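Local coordinates for toll-like receptor 13 (Mus musculus, PDB 4Z0C), which recognises bacterial 23S ribosomal RNA in innate immunity and signals through MYD88 and TRAF6 to activate NF-kappa-B, this chain being its leucine-rich-repeat ectodomain, at residues L87-E92 against T110-H115; L161-N166 against L184-N189; N206-R211 against S230-G235. One frame throughout, in Å; residues are numbered along the deposited sequence.

Contact 1 of 3, residues L87-E92 against T110-H115; sequences LLNLVE and TLLLSH. With nucleotides of chain C.
L87-N89 and T110-L112 run parallel in register, their axes 4.9 Å apart, joined by L88 N to T110 O, L112 N to L88 O and L90 N to L112 O; past the strands E92 N still bonds to S114 O. On one face L88 and L111 run abreast, CD2 of L88 3.7 Å from CD1 of L111, and L90 and L113 repeat this two residues on. On the other face V91 CG2 touches both L112 CB and S114 OG, 3.6 Å from each, while the S114 hydroxyl itself bonds to S136. The carboxamide of N89 closes an Asx turn, V91 N giving a bond to OD1.

At the RNA end, E92 reaches out extended, its CG anti to the backbone N (chi1 -162°). CG lies over one face of the H115 ring, a CH-pi contact 3.7 Å from the centroid, and the carboxylate is nearly parallel to that ring, 12° off. OE1 of E92 accepts a straight bond from N4 of nucleotide 12 of RNA chain C, a cytidine, at 3.2 Å. OE2 comes within 2.7 Å of N3 of the same base. H115 NE2 makes a weak bond to O2 of another cytosine.

Parallel strands of successive repeats line the concave face of the solenoid, and here the loops that follow them bring E92 and H115 to the RNA. LRR 3 and LRR 4 stand between strand 63-65, beside L87-N89, and strand 134-136, beside T110-L112.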
# COMPACT_ATOMS: atom_id res chain seq x y z
N LEU A 87 14.34 36.42 -15.61
CA LEU A 87 14.90 35.09 -15.42
C LEU A 87 15.06 34.38 -16.76
O LEU A 87 14.16 34.38 -17.58
CB LEU A 87 14.02 34.29 -14.47
CG LEU A 87 14.57 33.02 -13.79
CD1 LEU A 87 13.67 32.63 -12.63
CD2 LEU A 87 14.65 31.85 -14.76
N LEU A 88 16.23 33.79 -16.99
CA LEU A 88 16.44 32.98 -18.19
C LEU A 88 17.08 31.66 -17.81
O LEU A 88 18.20 31.64 -17.31
CB LEU A 88 17.34 33.71 -19.18
CG LEU A 88 17.67 32.93 -20.46
CD1 LEU A 88 16.41 32.39 -21.11
CD2 LEU A 88 18.43 33.82 -21.44
N ASN A 89 16.38 30.56 -18.07
CA ASN A 89 16.86 29.24 -17.69
C ASN A 89 17.29 28.46 -18.93
O ASN A 89 16.48 28.19 -19.82
CB ASN A 89 15.73 28.50 -16.94
CG ASN A 89 16.18 27.19 -16.32
OD1 ASN A 89 17.00 26.46 -16.89
ND2 ASN A 89 15.60 26.86 -15.16
N LEU A 90 18.57 28.10 -18.99
CA LEU A 90 19.12 27.38 -20.13
C LEU A 90 19.79 26.09 -19.64
O LEU A 90 20.61 25.49 -20.33
CB LEU A 90 20.14 28.27 -20.84
CG LEU A 90 19.88 28.77 -22.28
CD1 LEU A 90 18.44 28.81 -22.57
CD2 LEU A 90 20.49 30.17 -22.54
N VAL A 91 19.41 25.68 -18.43
CA VAL A 91 19.95 24.49 -17.78
C VAL A 91 19.71 23.22 -18.59
O VAL A 91 18.64 23.04 -19.17
CB VAL A 91 19.34 24.31 -16.37
CG1 VAL A 91 19.84 23.03 -15.72
CG2 VAL A 91 19.69 25.52 -15.51
N GLU A 92 20.72 22.35 -18.62
CA GLU A 92 20.64 21.04 -19.26
C GLU A 92 20.34 21.12 -20.76
O GLU A 92 19.26 20.74 -21.22
CB GLU A 92 19.67 20.08 -18.54
CG GLU A 92 19.92 18.63 -18.92
CD GLU A 92 19.07 17.59 -18.17
OE1 GLU A 92 18.32 17.94 -17.22
OE2 GLU A 92 19.18 16.41 -18.56
N THR A 110 18.75 37.03 -13.55
CA THR A 110 19.40 35.73 -13.36
C THR A 110 19.50 34.90 -14.64
O THR A 110 18.57 34.82 -15.43
CB THR A 110 18.83 34.90 -12.16
OG1 THR A 110 18.49 33.57 -12.60
CG2 THR A 110 17.61 35.54 -11.55
N LEU A 111 20.69 34.36 -14.88
CA LEU A 111 20.94 33.57 -16.07
C LEU A 111 21.50 32.23 -15.64
O LEU A 111 22.57 32.16 -15.02
CB LEU A 111 21.93 34.29 -16.98
CG LEU A 111 22.43 33.52 -18.20
CD1 LEU A 111 21.29 33.15 -19.12
CD2 LEU A 111 23.47 34.34 -18.96
N LEU A 112 20.80 31.15 -15.98
CA LEU A 112 21.20 29.81 -15.56
C LEU A 112 21.71 29.02 -16.75
O LEU A 112 20.98 28.74 -17.71
CB LEU A 112 20.03 29.08 -14.89
CG LEU A 112 19.38 29.86 -13.74
CD1 LEU A 112 18.16 29.15 -13.16
CD2 LEU A 112 20.39 30.14 -12.66
N LEU A 113 22.99 28.67 -16.69
CA LEU A 113 23.63 27.91 -17.75
C LEU A 113 24.22 26.61 -17.22
O LEU A 113 25.10 26.01 -17.86
CB LEU A 113 24.72 28.75 -18.41
CG LEU A 113 24.22 29.87 -19.31
CD1 LEU A 113 25.33 30.88 -19.51
CD2 LEU A 113 23.82 29.27 -20.63
N SER A 114 23.71 26.17 -16.07
CA SER A 114 24.17 24.94 -15.43
C SER A 114 23.96 23.76 -16.34
O SER A 114 23.12 23.81 -17.23
CB SER A 114 23.40 24.70 -14.13
OG SER A 114 22.80 25.91 -13.69
N HIS A 115 24.78 22.73 -16.17
CA HIS A 115 24.55 21.45 -16.83
C HIS A 115 24.56 21.55 -18.36
O HIS A 115 23.62 21.17 -19.04
CB HIS A 115 23.26 20.82 -16.31
CG HIS A 115 23.10 19.37 -16.65
ND1 HIS A 115 23.94 18.70 -17.52
CD2 HIS A 115 22.20 18.45 -16.23
CE1 HIS A 115 23.55 17.45 -17.63
NE2 HIS A 115 22.50 17.27 -16.86
P C C 12 15.28 9.23 -14.44
OP1 C C 12 14.42 8.23 -13.75
OP2 C C 12 16.31 9.86 -13.60
O5' C C 12 15.83 8.53 -15.76
C5' C C 12 17.19 8.28 -15.94
C4' C C 12 17.64 8.68 -17.31
O4' C C 12 16.80 9.74 -17.84
C3' C C 12 19.05 9.25 -17.32
O3' C C 12 20.01 8.21 -17.42
C2' C C 12 19.04 10.21 -18.50
O2' C C 12 19.31 9.52 -19.71
C1' C C 12 17.59 10.70 -18.52
N1 C C 12 17.38 12.01 -17.86
C2 C C 12 18.04 13.19 -18.25
O2 C C 12 18.87 13.16 -19.16
N3 C C 12 17.76 14.35 -17.60
C4 C C 12 16.87 14.38 -16.61
N4 C C 12 16.61 15.54 -16.00
C5 C C 12 16.17 13.21 -16.21
C6 C C 12 16.45 12.08 -16.86

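Contact 2 of 3, residues L161-N166 against L184-N189; sequences LDLTNN and LSFEGN. With NAG (2-acetamido-2-deoxy-beta-D-glucopyranose), chain M; NAG (2-acetamido-2-deoxy-beta-D-glucopyranose), chain F.
L163 and N189 form the tight heart of this contact. N189 sends ND2 to L163 O at 3.0 Å, and N166 ND2 reaches the same oxygen at 2.8 Å; the two come from opposite faces of the carbonyl plane, so L163 O is clamped from both sides. The N189 bond to L163 O crosses to the neighbouring repeat, while a second, from ND2 to F186 O, braces the type II turn F186-N189. The N189 CG lies anti to the carbonyl carbon (chi1 -80°), which folds the amide back under the backbone. N166 and N189 are equivalent positions, the conserved asparagine of leucine-rich repeats, whose amide bonds to backbone carbonyls. Close by, N165 N donates to E187 O at only 2.6 Å. Beneath, L161 flanks L184, as L163 does F186, with L163 CD1 4.1 Å from F186 CE1.

T164 marks the boundary, its OG1 making a weak bond to E187 O. Beyond it the side chains of N165 and E187 form the open side. N165 ND2 is covalently joined to C1 of NAG M. E187, extended, runs alongside T164, and both its carboxylate oxygens lie 3.1 Å from O6 of NAG F, a sugar attached to N232.

LRR 6 and LRR 7 meet here. Strand 160-162 follows strand 134-136, whose L135 bonds to D162, and strand 183-185 is followed by strand 206-208. In the core F186 meets F145, at the start of helix 145-152, edge to face.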
# COMPACT_ATOMS: atom_id res chain seq x y z
N LEU A 161 28.28 34.26 -8.41
CA LEU A 161 28.87 33.56 -9.53
C LEU A 161 29.12 32.11 -9.13
O LEU A 161 29.83 31.83 -8.17
CB LEU A 161 30.19 34.22 -9.95
CG LEU A 161 30.90 33.53 -11.11
CD1 LEU A 161 29.97 33.47 -12.32
CD2 LEU A 161 32.21 34.24 -11.45
N ASP A 162 28.51 31.19 -9.85
CA ASP A 162 28.63 29.80 -9.49
C ASP A 162 29.36 28.98 -10.55
O ASP A 162 28.86 28.79 -11.65
CB ASP A 162 27.26 29.18 -9.23
CG ASP A 162 27.37 27.90 -8.43
OD1 ASP A 162 28.45 27.64 -7.86
OD2 ASP A 162 26.39 27.13 -8.39
N LEU A 163 30.53 28.47 -10.17
CA LEU A 163 31.31 27.61 -11.05
C LEU A 163 31.45 26.19 -10.48
O LEU A 163 32.37 25.46 -10.85
CB LEU A 163 32.70 28.23 -11.28
CG LEU A 163 32.74 29.55 -12.06
CD1 LEU A 163 34.07 30.28 -11.86
CD2 LEU A 163 32.53 29.26 -13.53
N THR A 164 30.53 25.79 -9.60
CA THR A 164 30.65 24.47 -8.99
C THR A 164 30.65 23.36 -10.04
O THR A 164 30.03 23.49 -11.07
CB THR A 164 29.63 24.20 -7.85
OG1 THR A 164 29.43 22.79 -7.70
CG2 THR A 164 28.32 24.77 -8.16
N ASN A 165 31.43 22.31 -9.80
CA ASN A 165 31.57 21.20 -10.74
C ASN A 165 32.06 21.59 -12.13
O ASN A 165 31.36 21.40 -13.13
CB ASN A 165 30.28 20.37 -10.84
CG ASN A 165 29.89 19.78 -9.52
OD1 ASN A 165 30.73 19.64 -8.63
ND2 ASN A 165 28.61 19.43 -9.37
N ASN A 166 33.26 22.14 -12.19
CA ASN A 166 33.97 22.37 -13.44
C ASN A 166 35.40 21.83 -13.31
O ASN A 166 35.68 21.04 -12.42
CB ASN A 166 33.98 23.86 -13.80
CG ASN A 166 32.64 24.34 -14.35
OD1 ASN A 166 32.31 24.08 -15.50
ND2 ASN A 166 31.89 25.07 -13.53
N LEU A 184 30.82 33.54 -4.31
CA LEU A 184 31.61 32.90 -5.34
C LEU A 184 31.87 31.44 -4.95
O LEU A 184 32.20 31.15 -3.81
CB LEU A 184 32.94 33.65 -5.51
CG LEU A 184 33.97 33.10 -6.49
CD1 LEU A 184 33.47 33.16 -7.92
CD2 LEU A 184 35.29 33.86 -6.32
N SER A 185 31.71 30.53 -5.89
CA SER A 185 31.92 29.13 -5.58
C SER A 185 32.79 28.39 -6.58
O SER A 185 32.52 28.43 -7.78
CB SER A 185 30.58 28.42 -5.42
OG SER A 185 30.79 27.03 -5.20
N PHE A 186 33.83 27.72 -6.08
CA PHE A 186 34.65 26.81 -6.89
C PHE A 186 34.45 25.34 -6.49
O PHE A 186 35.31 24.50 -6.74
CB PHE A 186 36.14 27.14 -6.75
CG PHE A 186 36.51 28.48 -7.28
CD1 PHE A 186 36.76 28.67 -8.63
CD2 PHE A 186 36.60 29.57 -6.42
CE1 PHE A 186 37.10 29.92 -9.13
CE2 PHE A 186 36.93 30.82 -6.92
CZ PHE A 186 37.18 30.99 -8.28
N GLU A 187 33.33 25.04 -5.84
CA GLU A 187 33.08 23.69 -5.36
C GLU A 187 33.21 22.65 -6.47
O GLU A 187 32.70 22.83 -7.57
CB GLU A 187 31.68 23.59 -4.72
CG GLU A 187 31.28 22.19 -4.31
CD GLU A 187 29.81 22.08 -3.95
OE1 GLU A 187 29.24 23.09 -3.48
OE2 GLU A 187 29.23 20.98 -4.13
N GLY A 188 33.92 21.57 -6.19
CA GLY A 188 33.97 20.44 -7.10
C GLY A 188 34.77 20.71 -8.35
O GLY A 188 34.52 20.14 -9.40
N ASN A 189 35.77 21.56 -8.22
CA ASN A 189 36.74 21.74 -9.29
C ASN A 189 38.02 20.98 -8.96
O ASN A 189 38.00 20.03 -8.17
CB ASN A 189 37.04 23.21 -9.49
CG ASN A 189 35.98 23.90 -10.29
OD1 ASN A 189 36.11 24.04 -11.50
ND2 ASN A 189 34.92 24.35 -9.63
C1 NAG M . 28.38 18.64 -8.19
C2 NAG M . 26.85 18.67 -8.14
C3 NAG M . 26.33 17.73 -7.05
C4 NAG M . 26.86 16.33 -7.32
C5 NAG M . 28.39 16.35 -7.41
C6 NAG M . 28.87 14.97 -7.86
C7 NAG M . 25.87 20.78 -8.92
C8 NAG M . 25.34 22.13 -8.54
N2 NAG M . 26.36 20.02 -7.92
O3 NAG M . 24.92 17.71 -7.01
O4 NAG M . 26.39 15.41 -6.35
O5 NAG M . 28.88 17.32 -8.32
O6 NAG M . 27.97 14.51 -8.86
O7 NAG M . 25.85 20.43 -10.11
C1 NAG F . 30.14 23.73 2.10
C2 NAG F . 28.82 23.85 2.84
C3 NAG F . 28.08 22.51 2.90
C4 NAG F . 28.03 21.89 1.51
C5 NAG F . 29.48 21.73 1.07
C6 NAG F . 29.67 20.91 -0.19
C7 NAG F . 28.46 25.42 4.59
C8 NAG F . 28.65 25.85 6.01
N2 NAG F . 29.09 24.33 4.18
O3 NAG F . 26.79 22.68 3.42
O4 NAG F . 27.31 20.68 1.54
O5 NAG F . 29.96 23.04 0.88
O6 NAG F . 28.64 21.28 -1.08
O7 NAG F . 27.74 26.05 3.81

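Contact 3 of 3, residues N206-R211 against S230-G235; sequences NLSASR and SLNLSG. With NAG (2-acetamido-2-deoxy-beta-D-glucopyranose), chain N; NAG (2-acetamido-2-deoxy-beta-D-glucopyranose), chain F.
The flat carboxamide of N232 has S208 and S210 on one face: S210 CB stands above OD1, 3.7 Å from it, and S208 OG lies over the same side, 3.6 Å from N232 CB. At the edges, OD1 accepts from S234 N in the carbonyl plane, closing an Asx turn, and ND2 is covalently bonded to C1 of NAG F. With CG anti to the backbone N (chi1 -161°), the amide sits where OD1 meets S234 N; that turn bond sets its rotation and so aims ND2, with its sugar, outward. The sugar passes S210, whose OG lies 3.5 Å from its C6. The other flat amide, that of N206, carries NAG N on ND2; S230 OG sits 3.5 Å from that ND2 without bonding to it, and its very short approach to the sugar's O5 is doubtful.

Underneath, L207 and L231 lie alongside each other, CD2 of L207 3.8 Å from CD1 of L231, while A209 and L233 touch more lightly. The axes of strands 206-208 and 230-232 are parallel to within 7°, and the strands are linked by L207 N to S230 O, N232 N to L207 O and A209 N to N232 O at 2.9 Å; beyond them R211 N bonds to S234 O.

Short parallel strands with leucines pointing into the hydrophobic core and polar residues on the concave face are the hallmark of the leucine-rich-repeat solenoid; here LRR 8 meets LRR 9, and the polar face bears N-linked sugars.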
# COMPACT_ATOMS: atom_id res chain seq x y z
N ASN A 206 30.93 35.27 0.83
CA ASN A 206 30.85 33.82 0.80
C ASN A 206 31.77 33.27 -0.28
O ASN A 206 31.61 33.56 -1.46
CB ASN A 206 29.40 33.36 0.51
CG ASN A 206 28.44 33.60 1.69
OD1 ASN A 206 28.18 34.74 2.07
ND2 ASN A 206 27.88 32.51 2.25
N LEU A 207 32.71 32.44 0.13
CA LEU A 207 33.59 31.75 -0.80
C LEU A 207 33.58 30.27 -0.54
O LEU A 207 33.70 29.84 0.61
CB LEU A 207 35.03 32.25 -0.67
CG LEU A 207 36.08 31.48 -1.48
CD1 LEU A 207 35.87 31.63 -2.98
CD2 LEU A 207 37.53 31.85 -1.05
N SER A 208 33.47 29.49 -1.59
CA SER A 208 33.61 28.05 -1.45
C SER A 208 34.70 27.50 -2.35
O SER A 208 34.75 27.84 -3.53
CB SER A 208 32.28 27.31 -1.72
OG SER A 208 32.52 25.92 -1.64
N ALA A 209 35.57 26.67 -1.79
CA ALA A 209 36.55 25.97 -2.60
C ALA A 209 36.47 24.50 -2.24
O ALA A 209 37.42 23.75 -2.41
CB ALA A 209 37.96 26.51 -2.36
N SER A 210 35.29 24.08 -1.77
CA SER A 210 35.06 22.72 -1.31
C SER A 210 35.24 21.65 -2.40
O SER A 210 35.06 21.92 -3.58
CB SER A 210 33.67 22.62 -0.68
OG SER A 210 32.80 21.91 -1.52
N ARG A 211 35.63 20.44 -1.98
CA ARG A 211 35.77 19.27 -2.85
C ARG A 211 36.66 19.50 -4.07
O ARG A 211 36.25 19.24 -5.20
CB ARG A 211 34.38 18.78 -3.32
CG ARG A 211 33.34 18.64 -2.21
CD ARG A 211 31.93 18.61 -2.79
NE ARG A 211 31.64 17.28 -3.29
CZ ARG A 211 31.67 16.93 -4.57
NH1 ARG A 211 31.97 17.83 -5.51
NH2 ARG A 211 31.41 15.68 -4.91
N SER A 230 32.03 33.64 5.29
CA SER A 230 31.99 32.18 5.33
C SER A 230 33.03 31.66 4.39
O SER A 230 33.06 32.05 3.22
CB SER A 230 30.65 31.61 4.85
OG SER A 230 29.55 32.35 5.32
N LEU A 231 33.84 30.74 4.88
CA LEU A 231 34.82 30.10 4.03
C LEU A 231 34.52 28.61 4.06
O LEU A 231 34.45 28.02 5.12
CB LEU A 231 36.25 30.42 4.52
CG LEU A 231 37.39 29.74 3.77
CD1 LEU A 231 37.36 30.12 2.31
CD2 LEU A 231 38.74 30.08 4.40
N ASN A 232 34.30 28.03 2.89
CA ASN A 232 33.95 26.62 2.80
C ASN A 232 35.10 25.81 2.23
O ASN A 232 35.38 25.87 1.03
CB ASN A 232 32.69 26.45 1.95
CG ASN A 232 32.01 25.11 2.17
OD1 ASN A 232 32.67 24.13 2.53
ND2 ASN A 232 30.70 25.06 1.97
N LEU A 233 35.76 25.05 3.09
CA LEU A 233 36.88 24.20 2.70
C LEU A 233 36.54 22.71 2.93
O LEU A 233 37.44 21.89 3.16
CB LEU A 233 38.12 24.59 3.50
CG LEU A 233 38.73 25.98 3.25
CD1 LEU A 233 39.95 26.16 4.13
CD2 LEU A 233 39.05 26.26 1.79
N SER A 234 35.26 22.39 2.92
CA SER A 234 34.77 21.01 3.11
C SER A 234 35.26 20.06 2.01
O SER A 234 34.96 20.27 0.83
CB SER A 234 33.24 20.99 3.19
OG SER A 234 32.75 19.68 3.43
N GLY A 235 36.00 19.03 2.40
CA GLY A 235 36.50 18.05 1.44
C GLY A 235 37.69 18.54 0.64
O GLY A 235 38.11 17.91 -0.34
C1 NAG N . 26.88 32.84 3.24
C2 NAG N . 25.79 31.77 3.18
C3 NAG N . 24.76 31.93 4.28
C4 NAG N . 25.44 31.97 5.64
C5 NAG N . 26.46 33.09 5.63
C6 NAG N . 27.16 33.10 7.00
C7 NAG N . 25.27 30.89 0.98
C8 NAG N . 24.24 30.83 -0.11
N2 NAG N . 25.07 31.80 1.92
O3 NAG N . 23.84 30.87 4.20
O4 NAG N . 24.50 32.20 6.67
O5 NAG N . 27.40 32.94 4.57
O6 NAG N . 28.03 34.20 7.09
O7 NAG N . 26.24 30.13 1.00
C1 NAG F . 30.14 23.73 2.10
C2 NAG F . 28.82 23.85 2.84
C3 NAG F . 28.08 22.51 2.90
C4 NAG F . 28.03 21.89 1.51
C5 NAG F . 29.48 21.73 1.07
C6 NAG F . 29.67 20.91 -0.19
C7 NAG F . 28.46 25.42 4.59
C8 NAG F . 28.65 25.85 6.01
N2 NAG F . 29.09 24.33 4.18
O3 NAG F . 26.79 22.68 3.42
O4 NAG F . 27.31 20.68 1.54
O5 NAG F . 29.96 23.04 0.88
O6 NAG F . 28.64 21.28 -1.08
O7 NAG F . 27.74 26.05 3.81

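How the contacts relate
All three contacts join consecutive strands of the leucine-rich-repeat solenoid, and each pairs leucines that point into the hydrophobic core. Contact 3 is the more buried; contacts 1 and 2 are partly buried. The polar ends differ: contact 1 presents a carboxylate and an imidazole to RNA, whereas contacts 2 and 3 carry glycans and lie about 9 and 12 Å, nearest atoms, from the nucleic acid. Contacts 2 and 3 share NAG F and abut directly, since strands 183-185 and 206-208 are neighbours: F186 N probably bonds to S208 O, and G188 N to S210 O. Contact 1 stands apart, its centre 15 Å from that of contact 2 and 23 Å from that of contact 3.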